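Local coordinates for N5-carboxyaminoimidazole ribonucleotide synthetase (Bacillus anthracis, PDB 3QFF), which catalyses the ATP- and bicarbonate-dependent conversion of aminoimidazole ribonucleotide to N5-carboxyaminoimidazole ribonucleotide in purine biosynthesis, at residues 39-44 against 73-78; 208-213 against 295-300; 334-339 against 373-378. All blocks are in the same frame, centred on the assembly; numbering follows the deposited sequence.

Interaction 1 (39-44 against 73-78); sequences KIAVLD and AEISDV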
loop_
_atom_site.group_PDB
_atom_site.type_symbol
_atom_site.label_atom_id
_atom_site.label_comp_id
_atom_site.label_asym_id
_atom_site.label_seq_id
_atom_site.Cartn_x
_atom_site.Cartn_y
_atom_site.Cartn_z
ATOM N N LYS A 39 10.407 -5.206 10.405
ATOM C CA LYS A 39 10.096 -6.605 10.686
ATOM C C LYS A 39 8.890 -6.623 11.627
ATOM O O LYS A 39 8.685 -5.679 12.384
ATOM C CB LYS A 39 11.329 -7.272 11.322
ATOM C CG LYS A 39 11.131 -8.715 11.776
ATOM C CD LYS A 39 12.492 -9.379 12.110
ATOM C CE LYS A 39 12.292 -10.755 12.769
ATOM N NZ LYS A 39 13.594 -11.456 13.030
ATOM N N ILE A 40 8.082 -7.676 11.564
ATOM C CA ILE A 40 6.838 -7.736 12.318
ATOM C C ILE A 40 6.740 -8.997 13.179
ATOM O O ILE A 40 6.947 -10.116 12.686
ATOM C CB ILE A 40 5.591 -7.687 11.374
ATOM C CG1 ILE A 40 5.611 -6.427 10.488
ATOM C CG2 ILE A 40 4.260 -7.816 12.180
ATOM C CD1 ILE A 40 5.494 -5.112 11.239
ATOM N N ALA A 41 6.430 -8.803 14.461
ATOM C CA ALA A 41 6.045 -9.913 15.348
ATOM C C ALA A 41 4.603 -9.709 15.790
ATOM O O ALA A 41 4.193 -8.581 16.069
ATOM C CB ALA A 41 6.987 -9.989 16.559
ATOM N N VAL A 42 3.823 -10.782 15.851
ATOM C CA VAL A 42 2.427 -10.674 16.281
ATOM C C VAL A 42 2.117 -11.722 17.349
ATOM O O VAL A 42 2.637 -12.839 17.305
ATOM C CB VAL A 42 1.427 -10.790 15.074
ATOM C CG1 VAL A 42 1.660 -12.070 14.272
ATOM C CG2 VAL A 42 -0.044 -10.713 15.536
ATOM N N LEU A 43 1.281 -11.341 18.310
ATOM C CA LEU A 43 0.699 -12.281 19.275
ATOM C C LEU A 43 -0.816 -12.324 19.109
ATOM O O LEU A 43 -1.473 -11.278 19.057
ATOM C CB LEU A 43 1.073 -11.892 20.706
ATOM C CG LEU A 43 0.581 -12.725 21.901
ATOM C CD1 LEU A 43 1.458 -12.426 23.092
ATOM C CD2 LEU A 43 -0.881 -12.445 22.256
ATOM N N ASP A 44 -1.361 -13.539 19.067
ATOM C CA ASP A 44 -2.781 -13.776 18.790
ATOM C C ASP A 44 -3.139 -15.201 19.243
ATOM O O ASP A 44 -2.324 -16.111 19.105
ATOM C CB ASP A 44 -3.055 -13.623 17.285
ATOM C CG ASP A 44 -4.552 -13.608 16.946
ATOM O OD1 ASP A 44 -5.134 -14.695 16.760
ATOM O OD2 ASP A 44 -5.148 -12.503 16.864
ATOM N N ALA A 73 7.308 -8.739 23.799
ATOM C CA ALA A 73 8.010 -7.508 24.132
ATOM C C ALA A 73 9.516 -7.680 23.990
ATOM O O ALA A 73 10.191 -6.796 23.451
ATOM C CB ALA A 73 7.642 -7.042 25.541
ATOM N N GLU A 74 10.013 -8.832 24.452
ATOM C CA GLU A 74 11.445 -9.186 24.452
ATOM C C GLU A 74 12.100 -9.169 23.087
ATOM O O GLU A 74 13.323 -9.028 22.985
ATOM C CB GLU A 74 11.629 -10.620 24.952
ATOM C CG GLU A 74 11.608 -10.806 26.426
ATOM C CD GLU A 74 11.867 -12.253 26.804
ATOM O OE1 GLU A 74 12.297 -12.469 27.944
ATOM O OE2 GLU A 74 11.659 -13.166 25.961
ATOM N N ILE A 75 11.304 -9.385 22.049
ATOM C CA ILE A 75 11.833 -9.462 20.694
ATOM C C ILE A 75 11.378 -8.297 19.815
ATOM O O ILE A 75 11.652 -8.273 18.611
ATOM C CB ILE A 75 11.474 -10.795 20.047
ATOM C CG1 ILE A 75 9.954 -10.855 19.798
ATOM C CG2 ILE A 75 12.004 -11.947 20.925
ATOM C CD1 ILE A 75 9.458 -12.111 19.165
ATOM N N SER A 76 10.705 -7.329 20.431
ATOM C CA SER A 76 10.167 -6.161 19.722
ATOM C C SER A 76 10.877 -4.875 20.142
ATOM O O SER A 76 11.099 -4.644 21.324
ATOM C CB SER A 76 8.672 -6.011 20.034
ATOM O OG SER A 76 7.947 -7.126 19.557
ATOM N N ASP A 77 11.209 -4.031 19.167
ATOM C CA ASP A 77 11.762 -2.703 19.431
ATOM C C ASP A 77 10.696 -1.669 19.784
ATOM O O ASP A 77 10.981 -0.674 20.465
ATOM C CB ASP A 77 12.599 -2.270 18.236
ATOM C CG ASP A 77 13.740 -3.252 17.972
ATOM O OD1 ASP A 77 14.802 -3.109 18.630
ATOM O OD2 ASP A 77 13.553 -4.182 17.155
ATOM N N VAL A 78 9.471 -1.915 19.325
ATOM C CA VAL A 78 8.309 -1.101 19.701
ATOM C C VAL A 78 7.102 -2.025 19.703
ATOM O O VAL A 78 7.002 -2.935 18.865
ATOM C CB VAL A 78 8.108 0.154 18.769
ATOM C CG1 VAL A 78 7.911 -0.239 17.304
ATOM C CG2 VAL A 78 6.937 1.050 19.264
#

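Interaction 2 (208-213 against 295-300); sequences ETKVFP and FGQHIR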
loop_
_atom_site.group_PDB
_atom_site.type_symbol
_atom_site.label_atom_id
_atom_site.label_comp_id
_atom_site.label_asym_id
_atom_site.label_seq_id
_atom_site.Cartn_x
_atom_site.Cartn_y
_atom_site.Cartn_z
ATOM N N GLU A 208 3.915 15.812 16.853
ATOM C CA GLU A 208 3.377 16.206 15.538
ATOM C C GLU A 208 1.966 15.632 15.369
ATOM O O GLU A 208 1.730 14.483 15.723
ATOM C CB GLU A 208 4.272 15.726 14.396
ATOM C CG GLU A 208 3.896 16.327 13.057
ATOM C CD GLU A 208 4.674 15.738 11.906
ATOM O OE1 GLU A 208 4.504 16.243 10.782
ATOM O OE2 GLU A 208 5.445 14.771 12.114
ATOM N N THR A 209 1.037 16.437 14.850
ATOM C CA THR A 209 -0.359 16.007 14.694
ATOM C C THR A 209 -0.796 16.097 13.239
ATOM O O THR A 209 -0.378 17.000 12.507
ATOM C CB THR A 209 -1.323 16.832 15.626
ATOM O OG1 THR A 209 -0.924 16.637 16.987
ATOM C CG2 THR A 209 -2.758 16.361 15.506
ATOM N N LYS A 210 -1.622 15.142 12.811
ATOM C CA LYS A 210 -2.277 15.215 11.508
ATOM C C LYS A 210 -3.698 14.752 11.703
ATOM O O LYS A 210 -3.956 13.872 12.521
ATOM C CB LYS A 210 -1.593 14.324 10.463
ATOM C CG LYS A 210 -0.178 14.726 10.035
ATOM C CD LYS A 210 -0.136 15.947 9.121
ATOM C CE LYS A 210 1.314 16.376 8.985
ATOM N NZ LYS A 210 1.465 17.650 8.272
ATOM N N VAL A 211 -4.616 15.332 10.935
ATOM C CA VAL A 211 -6.017 14.941 10.985
ATOM C C VAL A 211 -6.464 14.538 9.577
ATOM O O VAL A 211 -6.129 15.202 8.575
ATOM C CB VAL A 211 -6.911 16.073 11.536
ATOM C CG1 VAL A 211 -8.304 15.558 11.881
ATOM C CG2 VAL A 211 -6.274 16.682 12.775
ATOM N N PHE A 212 -7.183 13.434 9.501
ATOM C CA PHE A 212 -7.779 12.996 8.248
ATOM C C PHE A 212 -9.109 13.706 8.000
ATOM O O PHE A 212 -9.675 14.291 8.926
ATOM C CB PHE A 212 -7.980 11.484 8.260
ATOM C CG PHE A 212 -6.735 10.725 7.976
ATOM C CD1 PHE A 212 -6.003 10.151 9.025
ATOM C CD2 PHE A 212 -6.273 10.598 6.672
ATOM C CE1 PHE A 212 -4.835 9.423 8.760
ATOM C CE2 PHE A 212 -5.102 9.868 6.397
ATOM C CZ PHE A 212 -4.387 9.280 7.439
ATOM N N PRO A 213 -9.597 13.676 6.748
ATOM C CA PRO A 213 -10.866 14.363 6.445
ATOM C C PRO A 213 -12.042 13.696 7.152
ATOM O O PRO A 213 -11.983 12.494 7.456
ATOM C CB PRO A 213 -11.022 14.213 4.916
ATOM C CG PRO A 213 -9.704 13.724 4.405
ATOM C CD PRO A 213 -8.974 13.076 5.555
ATOM N N PHE A 295 -2.899 3.495 8.479
ATOM C CA PHE A 295 -1.922 2.478 8.865
ATOM C C PHE A 295 -0.474 2.940 8.735
ATOM O O PHE A 295 0.332 2.762 9.674
ATOM C CB PHE A 295 -2.179 1.151 8.106
ATOM C CG PHE A 295 -3.557 0.597 8.354
ATOM C CD1 PHE A 295 -4.577 0.744 7.413
ATOM C CD2 PHE A 295 -3.839 -0.013 9.571
ATOM C CE1 PHE A 295 -5.860 0.256 7.687
ATOM C CE2 PHE A 295 -5.107 -0.495 9.866
ATOM C CZ PHE A 295 -6.125 -0.363 8.919
ATOM N N GLY A 296 -0.135 3.510 7.578
ATOM C CA GLY A 296 1.179 4.150 7.412
ATOM C C GLY A 296 1.395 5.250 8.445
ATOM O O GLY A 296 2.517 5.422 8.952
ATOM N N GLN A 297 0.333 5.994 8.760
ATOM C CA GLN A 297 0.397 7.049 9.783
ATOM C C GLN A 297 0.660 6.493 11.173
ATOM O O GLN A 297 1.484 7.026 11.913
ATOM C CB GLN A 297 -0.877 7.915 9.804
ATOM C CG GLN A 297 -1.036 8.825 8.601
ATOM C CD GLN A 297 -0.019 9.979 8.572
ATOM O OE1 GLN A 297 1.196 9.764 8.638
ATOM N NE2 GLN A 297 -0.522 11.201 8.452
ATOM N N HIS A 298 -0.040 5.421 11.525
ATOM C CA HIS A 298 0.093 4.814 12.850
ATOM C C HIS A 298 1.525 4.318 13.082
ATOM O O HIS A 298 2.105 4.542 14.161
ATOM C CB HIS A 298 -0.913 3.667 13.034
ATOM C CG HIS A 298 -0.863 3.041 14.396
ATOM N ND1 HIS A 298 -1.501 3.582 15.490
ATOM C CD2 HIS A 298 -0.246 1.920 14.837
ATOM C CE1 HIS A 298 -1.280 2.823 16.549
ATOM N NE2 HIS A 298 -0.506 1.814 16.181
ATOM N N ILE A 299 2.087 3.651 12.072
ATOM C CA ILE A 299 3.479 3.185 12.156
ATOM C C ILE A 299 4.455 4.361 12.367
ATOM O O ILE A 299 5.301 4.320 13.275
ATOM C CB ILE A 299 3.894 2.326 10.927
ATOM C CG1 ILE A 299 3.078 1.019 10.857
ATOM C CG2 ILE A 299 5.396 2.004 10.973
ATOM C CD1 ILE A 299 3.058 0.186 12.165
ATOM N N ARG A 300 4.325 5.406 11.546
ATOM C CA ARG A 300 5.175 6.604 11.668
ATOM C C ARG A 300 5.041 7.245 13.038
ATOM O O ARG A 300 6.035 7.667 13.603
ATOM C CB ARG A 300 4.845 7.650 10.600
ATOM C CG ARG A 300 5.178 7.221 9.188
ATOM C CD ARG A 300 4.467 8.118 8.147
ATOM N NE ARG A 300 5.038 7.940 6.813
ATOM C CZ ARG A 300 4.745 6.944 5.970
ATOM N NH1 ARG A 300 3.872 6.004 6.302
ATOM N NH2 ARG A 300 5.341 6.879 4.775
#

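Interaction 3 (334-339 against 373-378); sequences NRLTGC and KSLHIW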
loop_
_atom_site.group_PDB
_atom_site.type_symbol
_atom_site.label_atom_id
_atom_site.label_comp_id
_atom_site.label_asym_id
_atom_site.label_seq_id
_atom_site.Cartn_x
_atom_site.Cartn_y
_atom_site.Cartn_z
ATOM N N ASN A 334 -15.471 -9.432 -11.858
ATOM C CA ASN A 334 -15.368 -8.799 -13.175
ATOM C C ASN A 334 -16.055 -7.434 -13.279
ATOM O O ASN A 334 -15.855 -6.706 -14.245
ATOM C CB ASN A 334 -15.895 -9.751 -14.264
ATOM C CG ASN A 334 -17.375 -10.095 -14.086
ATOM O OD1 ASN A 334 -17.855 -10.322 -12.965
ATOM N ND2 ASN A 334 -18.105 -10.141 -15.200
ATOM N N ARG A 335 -16.861 -7.077 -12.284
ATOM C CA ARG A 335 -17.587 -5.815 -12.333
ATOM C C ARG A 335 -16.960 -4.764 -11.421
ATOM O O ARG A 335 -17.538 -3.691 -11.210
ATOM C CB ARG A 335 -19.064 -6.013 -11.979
ATOM C CG ARG A 335 -19.781 -7.032 -12.850
ATOM C CD ARG A 335 -21.107 -6.498 -13.343
ATOM N NE ARG A 335 -22.136 -6.461 -12.303
ATOM C CZ ARG A 335 -23.422 -6.189 -12.523
ATOM N NH1 ARG A 335 -23.857 -5.928 -13.753
ATOM N NH2 ARG A 335 -24.285 -6.182 -11.512
ATOM N N LEU A 336 -15.755 -5.050 -10.927
ATOM C CA LEU A 336 -15.143 -4.223 -9.889
ATOM C C LEU A 336 -14.240 -3.102 -10.403
ATOM O O LEU A 336 -13.291 -2.700 -9.717
ATOM C CB LEU A 336 -14.417 -5.090 -8.856
ATOM C CG LEU A 336 -15.302 -6.010 -8.008
ATOM C CD1 LEU A 336 -14.436 -6.877 -7.114
ATOM C CD2 LEU A 336 -16.294 -5.201 -7.171
ATOM N N THR A 337 -14.563 -2.582 -11.586
ATOM C CA THR A 337 -13.894 -1.400 -12.145
ATOM C C THR A 337 -14.031 -0.174 -11.222
ATOM O O THR A 337 -15.114 0.094 -10.685
ATOM C CB THR A 337 -14.416 -1.071 -13.576
ATOM O OG1 THR A 337 -13.701 0.056 -14.116
ATOM C CG2 THR A 337 -15.884 -0.741 -13.553
ATOM N N GLY A 338 -12.930 0.555 -11.030
ATOM C CA GLY A 338 -12.913 1.724 -10.144
ATOM C C GLY A 338 -13.113 1.379 -8.668
ATOM O O GLY A 338 -13.395 2.263 -7.853
ATOM N N CYS A 339 -12.966 0.097 -8.338
ATOM C CA CYS A 339 -13.140 -0.410 -6.986
ATOM C C CYS A 339 -11.823 -1.026 -6.562
ATOM O O CYS A 339 -11.145 -1.666 -7.378
ATOM C CB CYS A 339 -14.238 -1.475 -6.934
ATOM S SG CYS A 339 -15.870 -0.908 -7.468
ATOM N N LYS A 373 -24.582 0.022 -5.049
ATOM C CA LYS A 373 -25.957 -0.471 -5.221
ATOM C C LYS A 373 -26.068 -1.398 -6.429
ATOM O O LYS A 373 -26.600 -2.514 -6.320
ATOM C CB LYS A 373 -26.931 0.700 -5.400
ATOM C CG LYS A 373 -27.518 1.245 -4.124
ATOM C CD LYS A 373 -28.572 2.317 -4.429
ATOM C CE LYS A 373 -28.010 3.720 -4.301
ATOM N NZ LYS A 373 -27.883 4.096 -2.850
ATOM N N SER A 374 -25.534 -0.941 -7.568
ATOM C CA SER A 374 -25.696 -1.644 -8.844
ATOM C C SER A 374 -25.053 -3.023 -8.837
ATOM O O SER A 374 -25.437 -3.897 -9.614
ATOM C CB SER A 374 -25.195 -0.794 -10.030
ATOM O OG SER A 374 -23.779 -0.781 -10.125
ATOM N N LEU A 375 -24.090 -3.223 -7.942
ATOM C CA LEU A 375 -23.415 -4.507 -7.811
ATOM C C LEU A 375 -24.308 -5.580 -7.198
ATOM O O LEU A 375 -24.038 -6.773 -7.346
ATOM C CB LEU A 375 -22.126 -4.355 -6.991
ATOM C CG LEU A 375 -20.976 -3.563 -7.640
ATOM C CD1 LEU A 375 -19.849 -3.320 -6.650
ATOM C CD2 LEU A 375 -20.442 -4.298 -8.863
ATOM N N HIS A 376 -25.356 -5.141 -6.497
ATOM C CA HIS A 376 -26.310 -6.023 -5.809
ATOM C C HIS A 376 -25.656 -7.022 -4.859
ATOM O O HIS A 376 -26.066 -8.181 -4.768
ATOM C CB HIS A 376 -27.265 -6.693 -6.822
ATOM C CG HIS A 376 -28.174 -5.717 -7.501
ATOM N ND1 HIS A 376 -29.186 -5.060 -6.832
ATOM C CD2 HIS A 376 -28.198 -5.252 -8.772
ATOM C CE1 HIS A 376 -29.796 -4.234 -7.664
ATOM N NE2 HIS A 376 -29.215 -4.332 -8.848
ATOM N N ILE A 377 -24.615 -6.572 -4.168
ATOM C CA ILE A 377 -23.960 -7.385 -3.151
ATOM C C ILE A 377 -24.526 -7.052 -1.771
ATOM O O ILE A 377 -24.645 -7.924 -0.909
ATOM C CB ILE A 377 -22.430 -7.156 -3.169
ATOM C CG1 ILE A 377 -21.823 -7.673 -4.486
ATOM C CG2 ILE A 377 -21.764 -7.817 -1.970
ATOM C CD1 ILE A 377 -20.414 -7.141 -4.773
ATOM N N TRP A 378 -24.875 -5.783 -1.568
ATOM C CA TRP A 378 -25.278 -5.307 -0.242
ATOM C C TRP A 378 -26.779 -5.009 -0.130
ATOM O O TRP A 378 -27.178 -4.191 0.692
ATOM C CB TRP A 378 -24.430 -4.093 0.187
ATOM C CG TRP A 378 -22.939 -4.389 0.200
ATOM C CD1 TRP A 378 -22.226 -4.961 1.215
ATOM C CD2 TRP A 378 -22.005 -4.158 -0.864
ATOM N NE1 TRP A 378 -20.900 -5.096 0.853
ATOM C CE2 TRP A 378 -20.737 -4.600 -0.413
ATOM C CE3 TRP A 378 -22.109 -3.604 -2.147
ATOM C CZ2 TRP A 378 -19.582 -4.513 -1.206
ATOM C CZ3 TRP A 378 -20.961 -3.516 -2.932
ATOM C CH2 TRP A 378 -19.714 -3.969 -2.453
#

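Interaction 1 (39-44 against 73-78)
A41 and I75 meet methyl to methyl, in a small contact between a parallel strand and the turn that follows a helix. The short side chain of A41 points its CB toward 73-78, where I75 CD1 lies 4.2 Å from A41 CB. S76 OG stands beside it, 4.3 Å from A41 CB, and is hydrogen-bonded to L72 O in the last turn of the helix. The same helix end is closed by the backbone, S76 N donating to A73 O over 3.1 Å. I75 reaches the strand with CG1 set between the backbone N and carbonyl carbon (chi1 68°), and CD1 then extends straight on, anti to CA.

The packing is close on the inner side. A41 is buried and also touches L72 and T16, while L43, further along the strand, packs on A68, I69 and L72 of helix 66-74. The side of I75 and S76 is looser: both are partly exposed, as is K39. On the other face of the strand, I40 turns away to A30, A33 and K34 of helix 24-35.

The helix and turn thus cross one face of the sheet between strands 57-60 and 78-81, passing over 39-44, with D77 OD2 hydrogen-bonded to T16 N. Such a beta-alpha-beta crossover, in a parallel sheet of order 3-2-1-4, is characteristic of a Rossmann-like fold.

Interaction 2 (208-213 against 295-300)
G296 O, the carbonyl just before the helix residue Q297 that meets strand 209-211, is gripped by two donors from opposite faces of its plane. R300 NH1 donates to G296 O over 3.0 Å in a fairly straight bond, from above the carbonyl plane, while R300 N reaches G296 O at 3.2 Å from the other face. G296 has no side chain, and its CA lies at the edge of the guanidinium, in plane with it. R300 also packs on Y340 of the second subunit.

Q297 carries the contact with the strand. Its first torsion (chi1 -71°) sets CG against the ring of F212, Q297 CG coming within 3.6 Å of F212 CZ and meeting the ring obliquely. A bend at the second (chi2 -70°) turns the amide toward K210, where K210 CB and CG each lie 3.9 Å from Q297 NE2. Ring and amide planes stand 82° apart, far from a parallel stack. F212 also touches I200 and Y285. Beyond CG the lysine chain leads away, and its NZ makes a long, weak ion pair with E309.

Strand and helix share no hydrogen bond here: they meet by van der Waals contact alone, F212 on Q297 CG and K210 CB and CG on the amide. Q297 NE2 is instead hydrogen-bonded to G308 O. Since L307 N bonds to E208 OE2 and T310 OG1 to V211 O, the polar link between strand and helix is indirect, running through residues 307-310, which bond to both.

Interaction 3 (334-339 against 373-378)
L375 packs against two consecutive residues, R335 and L336, one methyl for each. CD2 faces the arginine: L375 CD2 lies 3.8 Å from R335 CB and also 3.8 Å from R335 O, so the methyl touches both the base of the side chain and the backbone carbonyl. CD1 faces the leucine, L375 CD1 being 4.1 Å from L336 CD2, and the two leucine side chains cross at about a right angle, meeting through their methyl ends. Since L375 CG lies beside the backbone N (chi1 -69°), the branch is carried off the helix end toward both residues.

The arginine does more than pack at its base. Its chain bends at chi2 and again at chi3, the latter at -74°, bringing the guanidinium round to the end of helix 365-374. There R335 NH2 comes 3.2 Å from S374 O, but at an angle too poor for a hydrogen bond, and the approach to the guanidinium is oblique. The carbonyl of R335 is better provided for, since K371 NZ donates to it.

Both segments are shaped by turns. C339 N donates to L336 O over 3.1 Å, closing a type II turn with G338 at positive phi. On the other side H376, also at positive phi, follows the helical residues, H376 N bonding to K373 O, and its ring lies over K373 O, 3.6 Å from the ring plane.

The contact thus ties the loop that follows helix 323-331 to the end of helix 365-374, with Q332 NE2 bonding L375 O. Beyond the loop, C339 begins strand 339-343, outermost of its sheet within the chain, and packs on V358 and I360 of strand 354-361, while T337 packs on E309 of the second subunit.

Overall arrangement
Interaction 2 is the buried contact of the three; interactions 1 and 3 are partly buried and lie farther from the chain centre. Interaction 1 belongs to the parallel sheet of the N-terminal region, whereas interactions 2 and 3 involve different parts of one eight-stranded antiparallel sheet, strand 209-220 and strand 339-343. Their centres are about 30 Å apart. Interactions 1 and 2 are nearer neighbours, centres about 21 Å apart. Chemistry follows place: interaction 1 is methyl packing at a helix end, interaction 2 sets a ring and a lysine base against a buried amide whose bonds lie outside the pair, and interaction 3 joins leucine packing to an exposed arginine. Interactions 2 and 3 each touch the second subunit.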